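Local structure of cycloalternan-forming enzyme (Listeria monocytogenes serovar 1/2a, 5F7U) at residues 995-1000 / 1052-1057; 991-996 / 1015-1020. The protein is a multidomain enzyme of glycoside hydrolase family 31 that joins a TIM-barrel domain to beta-rich domains and a C-terminal family 6 carbohydrate-binding module. The protein carries 1 engineered substitution. All blocks are in the same frame, centred on the assembly; numbering follows the deposited sequence.

Contact 1. Residues 995-1000 / 1052-1057; sequences YSAGVE and AGINFD. With MG (magnesium ion), chain G; GLC (alpha-D-glucopyranose), chain D; GLC (alpha-D-glucopyranose), chain B.
Tyr995 and Phe1056 form a non-hydrogen-bonded antiparallel pair, in which Tyr995 CA lies 3.0 Å from the carbonyl O of Asn1055 as a CA-H...O contact. That oxygen also accepts the N-H of Ser996, whose neighbour across the strands is Asn1055. This next pair is hydrogen-bonded in both directions: Ser996 N to Asn1055 O and Asn1055 N to Ser996 O are each 2.8 Å. The Ser996 hydroxyl is hydrogen-bonded to Thr1025 O. Beyond it the chain leaves the strand, and Ala997 CB touches Ile1054 CG2 at 4.3 Å.

The backbones then separate, and one water bridges them, accepting from Glu1000 N and donating to Gly1053 O at 2.9 Å. Val999 lays its branched side chain against C6 of the chain D glucose. Glu1000 starts with CG between backbone N and carbonyl carbon (chi1 56°) and then runs extended; its CG packs on Ala1052 CB, while Glu1000 OE1 accepts from O6 of the chain D glucose at 3.1 Å. Gly1053 N gives the same O6 an almost straight bond of 2.8 Å, so this hydroxyl both donates and accepts.

Facing the chain B glucose, the Asn1055 amide spans two adjacent hydroxyls: OD1 accepts from O4 and ND2 donates to O3. Asp1057 OD1 binds magnesium at 2.2 Å, alongside Glu942, Glu944 and the backbone O of Thr961 and Gly964, while OD2 forms a salt bridge with Arg994. A sugar pocket formed by loops and an adjoining strand residue at the edge of a beta-sandwich is characteristic of family 6 carbohydrate-binding modules.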
ATOM      1  N   TYR A 995      40.097  23.720  -9.252  1.00 21.47           N
ATOM      2  CA  TYR A 995      40.915  22.981 -10.204  1.00 21.76           C
ATOM      3  C   TYR A 995      42.366  22.992  -9.737  1.00 23.01           C
ATOM      4  O   TYR A 995      42.752  23.786  -8.867  1.00 23.20           O
ATOM      5  CB  TYR A 995      40.842  23.650 -11.594  1.00 21.61           C
ATOM      6  CG  TYR A 995      41.603  24.962 -11.600  1.00 22.34           C
ATOM      7  CD1 TYR A 995      41.055  26.107 -11.008  1.00 22.01           C
ATOM      8  CD2 TYR A 995      42.897  25.033 -12.118  1.00 23.59           C
ATOM      9  CE1 TYR A 995      41.766  27.299 -10.958  1.00 22.83           C
ATOM     10  CE2 TYR A 995      43.616  26.217 -12.076  1.00 24.51           C
ATOM     11  CZ  TYR A 995      43.040  27.339 -11.500  1.00 24.16           C
ATOM     12  OH  TYR A 995      43.773  28.494 -11.459  1.00 25.39           O
ATOM     13  N   SER A 996      43.177  22.160 -10.372  1.00 23.59           N
ATOM     14  CA  SER A 996      44.621  22.280 -10.232  1.00 25.38           C
ATOM     15  C   SER A 996      45.239  22.377 -11.630  1.00 26.23           C
ATOM     16  O   SER A 996      44.732  21.783 -12.586  1.00 25.65           O
ATOM     17  CB  SER A 996      45.169  21.089  -9.453  1.00 26.18           C
ATOM     18  OG  SER A 996      46.550  21.241  -9.196  1.00 28.22           O
ATOM     19  N   ALA A 997      46.314  23.152 -11.747  1.00 27.71           N
ATOM     20  CA  ALA A 997      47.010  23.333 -13.012  1.00 29.06           C
ATOM     21  C   ALA A 997      48.480  23.423 -12.675  1.00 30.99           C
ATOM     22  O   ALA A 997      49.049  24.508 -12.614  1.00 31.82           O
ATOM     23  CB  ALA A 997      46.519  24.595 -13.727  1.00 28.86           C
ATOM     24  N   GLY A 998      49.068  22.256 -12.429  1.00 32.11           N
ATOM     25  CA  GLY A 998      50.435  22.133 -11.916  1.00 34.10           C
ATOM     26  C   GLY A 998      51.569  22.535 -12.834  1.00 36.48           C
ATOM     27  O   GLY A 998      52.677  22.782 -12.350  1.00 37.89           O
ATOM     28  N   VAL A 999      51.320  22.608 -14.143  1.00 36.95           N
ATOM     29  CA  VAL A 999      52.405  22.891 -15.108  1.00 39.17           C
ATOM     30  C   VAL A 999      52.394  24.345 -15.601  1.00 39.99           C
ATOM     31  O   VAL A 999      53.445  24.986 -15.643  1.00 41.48           O
ATOM     32  CB  VAL A 999      52.421  21.893 -16.302  1.00 39.64           C
ATOM     33  CG1 VAL A 999      53.477  22.261 -17.344  1.00 41.82           C
ATOM     34  CG2 VAL A 999      52.654  20.473 -15.812  1.00 39.68           C
ATOM     35  N   GLU A1000      51.206  24.856 -15.949  1.00 38.89           N
ATOM     36  CA  GLU A1000      51.079  26.140 -16.662  1.00 39.72           C
ATOM     37  C   GLU A1000      49.634  26.655 -16.649  1.00 37.41           C
ATOM     38  O   GLU A1000      48.702  25.875 -16.422  1.00 35.64           O
ATOM     39  CB  GLU A1000      51.548  25.973 -18.116  1.00 42.04           C
ATOM     40  CG  GLU A1000      50.798  24.863 -18.857  1.00 42.22           C
ATOM     41  CD  GLU A1000      51.296  24.598 -20.263  1.00 45.01           C
ATOM     42  OE1 GLU A1000      51.082  23.464 -20.745  1.00 45.78           O
ATOM     43  OE2 GLU A1000      51.888  25.503 -20.891  1.00 46.84           O
ATOM     44  N   ALA A1052      46.395  23.585 -22.177  1.00 35.35           N
ATOM     45  CA  ALA A1052      46.953  23.005 -20.948  1.00 34.68           C
ATOM     46  C   ALA A1052      46.042  22.047 -20.202  1.00 32.91           C
ATOM     47  O   ALA A1052      44.813  22.135 -20.276  1.00 31.57           O
ATOM     48  CB  ALA A1052      47.487  24.085 -20.011  1.00 34.73           C
ATOM     49  N   GLY A1053      46.672  21.115 -19.487  1.00 33.08           N
ATOM     50  CA  GLY A1053      45.952  20.165 -18.657  1.00 31.23           C
ATOM     51  C   GLY A1053      45.581  20.763 -17.320  1.00 29.54           C
ATOM     52  O   GLY A1053      46.319  21.591 -16.771  1.00 29.72           O
ATOM     53  N   ILE A1054      44.419  20.343 -16.814  1.00 27.61           N
ATOM     54  CA  ILE A1054      43.956  20.701 -15.477  1.00 26.42           C
ATOM     55  C   ILE A1054      43.386  19.455 -14.804  1.00 25.90           C
ATOM     56  O   ILE A1054      43.022  18.492 -15.482  1.00 26.16           O
ATOM     57  CB  ILE A1054      42.869  21.826 -15.474  1.00 25.05           C
ATOM     58  CG1 ILE A1054      41.502  21.334 -16.000  1.00 24.11           C
ATOM     59  CG2 ILE A1054      43.339  23.047 -16.239  1.00 25.81           C
ATOM     60  CD1 ILE A1054      40.351  22.305 -15.764  1.00 23.01           C
ATOM     61  N   ASN A1055      43.338  19.468 -13.478  1.00 25.55           N
ATOM     62  CA  ASN A1055      42.471  18.546 -12.744  1.00 24.84           C
ATOM     63  C   ASN A1055      41.293  19.353 -12.251  1.00 23.48           C
ATOM     64  O   ASN A1055      41.471  20.434 -11.694  1.00 23.25           O
ATOM     65  CB  ASN A1055      43.222  17.856 -11.609  1.00 25.56           C
ATOM     66  CG  ASN A1055      44.295  16.919 -12.127  1.00 27.21           C
ATOM     67  OD1 ASN A1055      44.171  16.374 -13.230  1.00 27.90           O
ATOM     68  ND2 ASN A1055      45.357  16.730 -11.344  1.00 28.11           N
ATOM     69  N   PHE A1056      40.090  18.846 -12.497  1.00 22.65           N
ATOM     70  CA  PHE A1056      38.861  19.629 -12.297  1.00 21.64           C
ATOM     71  C   PHE A1056      38.057  18.998 -11.154  1.00 21.29           C
ATOM     72  O   PHE A1056      37.506  17.913 -11.300  1.00 21.29           O
ATOM     73  CB  PHE A1056      38.118  19.670 -13.643  1.00 21.37           C
ATOM     74  CG  PHE A1056      36.860  20.525 -13.678  1.00 20.36           C
ATOM     75  CD1 PHE A1056      36.536  21.454 -12.679  1.00 19.94           C
ATOM     76  CD2 PHE A1056      36.015  20.416 -14.787  1.00 20.24           C
ATOM     77  CE1 PHE A1056      35.364  22.225 -12.777  1.00 19.40           C
ATOM     78  CE2 PHE A1056      34.853  21.174 -14.891  1.00 19.63           C
ATOM     79  CZ  PHE A1056      34.532  22.095 -13.894  1.00 18.99           C
ATOM     80  N   ASP A1057      38.033  19.673 -10.006  1.00 21.17           N
ATOM     81  CA  ASP A1057      37.421  19.121  -8.792  1.00 21.19           C
ATOM     82  C   ASP A1057      35.889  19.241  -8.754  1.00 20.46           C
ATOM     83  O   ASP A1057      35.176  18.249  -8.606  1.00 20.76           O
ATOM     84  CB  ASP A1057      38.015  19.780  -7.539  1.00 21.64           C
ATOM     85  CG  ASP A1057      37.539  19.117  -6.246  1.00 22.16           C
ATOM     86  OD1 ASP A1057      36.984  17.979  -6.280  1.00 21.90           O
ATOM     87  OD2 ASP A1057      37.724  19.758  -5.195  1.00 22.68           O
TER
HETATM   88 MG    MG G1101      35.509  16.398  -6.743  1.00 11.61          MG
HETATM   89  C1  GLC D   2      48.556  16.989 -18.999  1.00 36.89           C
HETATM   90  C2  GLC D   2      49.419  16.489 -20.164  1.00 37.54           C
HETATM   91  C3  GLC D   2      50.889  16.896 -19.967  1.00 37.80           C
HETATM   92  C4  GLC D   2      51.029  18.405 -19.709  1.00 37.71           C
HETATM   93  C5  GLC D   2      50.048  18.894 -18.628  1.00 36.66           C
HETATM   94  C6  GLC D   2      49.974  20.415 -18.523  1.00 34.59           C
HETATM   95  O2  GLC D   2      49.271  15.071 -20.285  1.00 37.47           O
HETATM   96  O3  GLC D   2      51.665  16.510 -21.108  1.00 39.22           O
HETATM   97  O4  GLC D   2      52.368  18.720 -19.312  1.00 39.47           O
HETATM   98  O5  GLC D   2      48.717  18.407 -18.886  1.00 37.20           O
HETATM   99  O6  GLC D   2      49.467  20.977 -19.737  1.00 34.11           O
HETATM  100  C1  GLC B   1      50.214  15.129 -14.137  1.00 34.38           C
HETATM  101  C2  GLC B   1      49.275  15.050 -12.925  1.00 33.66           C
HETATM  102  C3  GLC B   1      47.845  14.679 -13.345  1.00 32.65           C
HETATM  103  C4  GLC B   1      47.318  15.605 -14.442  1.00 33.24           C
HETATM  104  C5  GLC B   1      48.302  15.558 -15.615  1.00 34.08           C
HETATM  105  C6  GLC B   1      47.890  16.439 -16.781  1.00 35.21           C
HETATM  106  O1  GLC B   1      50.542  13.815 -14.641  1.00 35.70           O
HETATM  107  O2  GLC B   1      49.748  14.093 -11.975  1.00 32.53           O
HETATM  108  O3  GLC B   1      47.005  14.692 -12.194  1.00 32.58           O
HETATM  109  O4  GLC B   1      46.006  15.188 -14.850  1.00 31.81           O
HETATM  110  O5  GLC B   1      49.624  15.945 -15.173  1.00 35.13           O
HETATM  111  O6  GLC B   1      48.874  16.254 -17.801  1.00 36.42           O
HETATM  112  O   HOH W   1      48.758  22.919 -16.045  1.00 26.00           O

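Contact 2. Residues 991-996 / 1015-1020; sequences MEVRYS and ITLPKT
Val993 and Leu1017 meet in the interior of a beta-sandwich, between strands that belong to its two different sheets. Their side chains cross at about a right angle, CG1 of Val993 resting 4.2 Å from CD2 of Leu1017, while the other methyl of Val993, CG2, meets Ile1015 CD1 at 4.3 Å. The strand segments themselves pass 9.7 Å apart at 40°, close enough for side chains to meet but too far for backbone pairing. Phe1044 adds its ring to this core, touching Val993 and Ile1015.

Outward from these aliphatic groups stands the Tyr995 ring. With CG set between its own backbone N and carbonyl carbon (chi1 72°), the ring is carried across to the facing segment, and it slides past Leu1017 in the opposite direction. Leu1017 CB covers one face of the Tyr995 ring in a CH-pi contact, 3.9 Å from the centroid and displaced toward the rim; CD2 of Leu1017 touches CD1 and CE1 of the same ring.

At the far end, where the strand 1011-1017 gives way to loop, the chemistry becomes polar. The phenol hydroxyl also has Asn1027 ND2 as a partner, and Thr1020 OG1 is hydrogen-bonded to Ala997 N. Pro1018 brings its carbonyl to the ring edge, where Tyr995 OH donates to Pro1018 O over 2.6 Å, arriving in the carbonyl plane on a lone pair.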
ATOM      1  N   MET A 991      29.992  31.473 -10.387  1.00 19.07           N
ATOM      2  CA  MET A 991      30.378  30.065 -10.411  1.00 19.40           C
ATOM      3  C   MET A 991      31.854  29.923 -10.010  1.00 20.20           C
ATOM      4  O   MET A 991      32.741  30.428 -10.714  1.00 20.97           O
ATOM      5  CB  MET A 991      30.108  29.482 -11.802  1.00 19.52           C
ATOM      6  CG  MET A 991      30.540  28.025 -11.948  1.00 20.14           C
ATOM      7  SD  MET A 991      30.100  27.305 -13.541  1.00 21.12           S
ATOM      8  CE  MET A 991      31.122  28.264 -14.675  1.00 21.43           C
ATOM      9  N   GLU A 992      32.111  29.293  -8.857  1.00 19.92           N
ATOM     10  CA  GLU A 992      33.468  28.942  -8.443  1.00 20.62           C
ATOM     11  C   GLU A 992      33.891  27.687  -9.184  1.00 19.93           C
ATOM     12  O   GLU A 992      33.148  26.715  -9.209  1.00 19.40           O
ATOM     13  CB  GLU A 992      33.536  28.620  -6.950  1.00 21.57           C
ATOM     14  CG  GLU A 992      33.311  29.790  -6.009  1.00 23.02           C
ATOM     15  CD  GLU A 992      33.570  29.409  -4.554  1.00 24.48           C
ATOM     16  OE1 GLU A 992      33.669  28.202  -4.234  1.00 24.83           O
ATOM     17  OE2 GLU A 992      33.686  30.311  -3.710  1.00 25.96           O
ATOM     18  N   VAL A 993      35.066  27.731  -9.794  1.00 20.07           N
ATOM     19  CA  VAL A 993      35.641  26.569 -10.486  1.00 19.81           C
ATOM     20  C   VAL A 993      36.903  26.175  -9.717  1.00 20.38           C
ATOM     21  O   VAL A 993      37.878  26.942  -9.693  1.00 21.57           O
ATOM     22  CB  VAL A 993      35.964  26.882 -11.979  1.00 19.80           C
ATOM     23  CG1 VAL A 993      36.649  25.671 -12.644  1.00 20.26           C
ATOM     24  CG2 VAL A 993      34.690  27.269 -12.743  1.00 19.33           C
ATOM     25  N   ARG A 994      36.883  24.996  -9.092  1.00 20.21           N
ATOM     26  CA  ARG A 994      38.015  24.499  -8.316  1.00 20.87           C
ATOM     27  C   ARG A 994      38.796  23.470  -9.115  1.00 20.99           C
ATOM     28  O   ARG A 994      38.252  22.471  -9.569  1.00 20.50           O
ATOM     29  CB  ARG A 994      37.575  23.935  -6.951  1.00 21.16           C
ATOM     30  CG  ARG A 994      38.748  23.608  -6.028  1.00 22.60           C
ATOM     31  CD  ARG A 994      38.304  23.385  -4.600  1.00 23.29           C
ATOM     32  NE  ARG A 994      39.427  23.342  -3.650  1.00 25.05           N
ATOM     33  CZ  ARG A 994      39.882  22.242  -3.046  1.00 25.69           C
ATOM     34  NH1 ARG A 994      39.337  21.046  -3.281  1.00 25.66           N
ATOM     35  NH2 ARG A 994      40.896  22.341  -2.188  1.00 27.16           N
ATOM     36  N   TYR A 995      40.097  23.720  -9.252  1.00 21.47           N
ATOM     37  CA  TYR A 995      40.915  22.981 -10.204  1.00 21.76           C
ATOM     38  C   TYR A 995      42.366  22.992  -9.737  1.00 23.01           C
ATOM     39  O   TYR A 995      42.752  23.786  -8.867  1.00 23.20           O
ATOM     40  CB  TYR A 995      40.842  23.650 -11.594  1.00 21.61           C
ATOM     41  CG  TYR A 995      41.603  24.962 -11.600  1.00 22.34           C
ATOM     42  CD1 TYR A 995      41.055  26.107 -11.008  1.00 22.01           C
ATOM     43  CD2 TYR A 995      42.897  25.033 -12.118  1.00 23.59           C
ATOM     44  CE1 TYR A 995      41.766  27.299 -10.958  1.00 22.83           C
ATOM     45  CE2 TYR A 995      43.616  26.217 -12.076  1.00 24.51           C
ATOM     46  CZ  TYR A 995      43.040  27.339 -11.500  1.00 24.16           C
ATOM     47  OH  TYR A 995      43.773  28.494 -11.459  1.00 25.39           O
ATOM     48  N   SER A 996      43.177  22.160 -10.372  1.00 23.59           N
ATOM     49  CA  SER A 996      44.621  22.280 -10.232  1.00 25.38           C
ATOM     50  C   SER A 996      45.239  22.377 -11.630  1.00 26.23           C
ATOM     51  O   SER A 996      44.732  21.783 -12.586  1.00 25.65           O
ATOM     52  CB  SER A 996      45.169  21.089  -9.453  1.00 26.18           C
ATOM     53  OG  SER A 996      46.550  21.241  -9.196  1.00 28.22           O
ATOM     54  N   ILE A1015      37.280  30.885 -19.989  1.00 26.02           N
ATOM     55  CA  ILE A1015      37.744  31.151 -18.630  1.00 26.05           C
ATOM     56  C   ILE A1015      39.237  30.867 -18.523  1.00 26.96           C
ATOM     57  O   ILE A1015      39.753  29.966 -19.186  1.00 27.24           O
ATOM     58  CB  ILE A1015      36.961  30.366 -17.553  1.00 25.09           C
ATOM     59  CG1 ILE A1015      37.219  28.853 -17.651  1.00 25.26           C
ATOM     60  CG2 ILE A1015      35.470  30.690 -17.663  1.00 24.41           C
ATOM     61  CD1 ILE A1015      36.592  28.020 -16.532  1.00 24.72           C
ATOM     62  N   THR A1016      39.899  31.653 -17.687  1.00 27.59           N
ATOM     63  CA  THR A1016      41.339  31.548 -17.457  1.00 28.83           C
ATOM     64  C   THR A1016      41.570  30.904 -16.113  1.00 28.01           C
ATOM     65  O   THR A1016      40.998  31.324 -15.094  1.00 27.69           O
ATOM     66  CB  THR A1016      42.006  32.931 -17.498  1.00 30.75           C
ATOM     67  OG1 THR A1016      41.902  33.443 -18.826  1.00 32.39           O
ATOM     68  CG2 THR A1016      43.487  32.845 -17.126  1.00 32.23           C
ATOM     69  N   LEU A1017      42.400  29.872 -16.121  1.00 28.01           N
ATOM     70  CA  LEU A1017      42.692  29.109 -14.936  1.00 27.42           C
ATOM     71  C   LEU A1017      44.199  29.178 -14.706  1.00 28.82           C
ATOM     72  O   LEU A1017      44.938  28.382 -15.288  1.00 29.68           O
ATOM     73  CB  LEU A1017      42.220  27.674 -15.130  1.00 26.62           C
ATOM     74  CG  LEU A1017      40.733  27.517 -15.460  1.00 25.49           C
ATOM     75  CD1 LEU A1017      40.439  26.134 -16.026  1.00 25.55           C
ATOM     76  CD2 LEU A1017      39.901  27.807 -14.214  1.00 24.33           C
ATOM     77  N   PRO A1018      44.665  30.150 -13.886  1.00 29.43           N
ATOM     78  CA  PRO A1018      46.115  30.313 -13.661  1.00 31.00           C
ATOM     79  C   PRO A1018      46.814  29.076 -13.101  1.00 31.16           C
ATOM     80  O   PRO A1018      46.199  28.274 -12.393  1.00 30.13           O
ATOM     81  CB  PRO A1018      46.196  31.458 -12.640  1.00 31.53           C
ATOM     82  CG  PRO A1018      44.910  32.203 -12.794  1.00 30.40           C
ATOM     83  CD  PRO A1018      43.880  31.179 -13.180  1.00 28.83           C
ATOM     84  N   LYS A1019      48.102  28.945 -13.419  1.00 32.88           N
ATOM     85  CA  LYS A1019      48.955  27.880 -12.891  1.00 33.44           C
ATOM     86  C   LYS A1019      48.853  27.815 -11.367  1.00 33.03           C
ATOM     87  O   LYS A1019      48.814  28.858 -10.699  1.00 33.19           O
ATOM     88  CB  LYS A1019      50.414  28.133 -13.303  1.00 35.39           C
ATOM     89  CG  LYS A1019      51.401  27.021 -12.962  1.00 36.39           C
ATOM     90  CD  LYS A1019      52.850  27.503 -13.133  1.00 38.83           C
ATOM     91  CE  LYS A1019      53.875  26.442 -12.719  1.00 39.96           C
ATOM     92  NZ  LYS A1019      53.893  26.165 -11.240  1.00 39.64           N
ATOM     93  N   THR A1020      48.776  26.593 -10.838  1.00 32.37           N
ATOM     94  CA  THR A1020      48.930  26.351  -9.402  1.00 32.55           C
ATOM     95  C   THR A1020      50.374  25.910  -9.140  1.00 34.46           C
ATOM     96  O   THR A1020      51.047  25.436 -10.062  1.00 35.44           O
ATOM     97  CB  THR A1020      47.936  25.284  -8.876  1.00 31.10           C
ATOM     98  OG1 THR A1020      48.087  24.066  -9.615  1.00 30.88           O
ATOM     99  CG2 THR A1020      46.485  25.773  -8.991  1.00 29.18           C
TER

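How the contacts relate
Both contacts grow from strand 987-996 and share Tyr995 and Ser996, and both are largely buried, yet they illustrate two ways in which beta strands associate. Contact 1 is an edge-to-edge pairing within one sheet, held by backbone hydrogen bonds, with sugars along its loop end and magnesium at the other. Contact 2 joins opposite sheets through side chains, mostly apolar, with a polar fringe where the loop follows. The centres of contact 1 and contact 2 lie about 8 Å apart. Two bridges tie them together: a salt bridge from Arg994 to Asp1057, the magnesium ligand, and a probable hydrogen bond between Thr1020 N and Ala997 O. The sandwich core thus lies directly beside the binding surface.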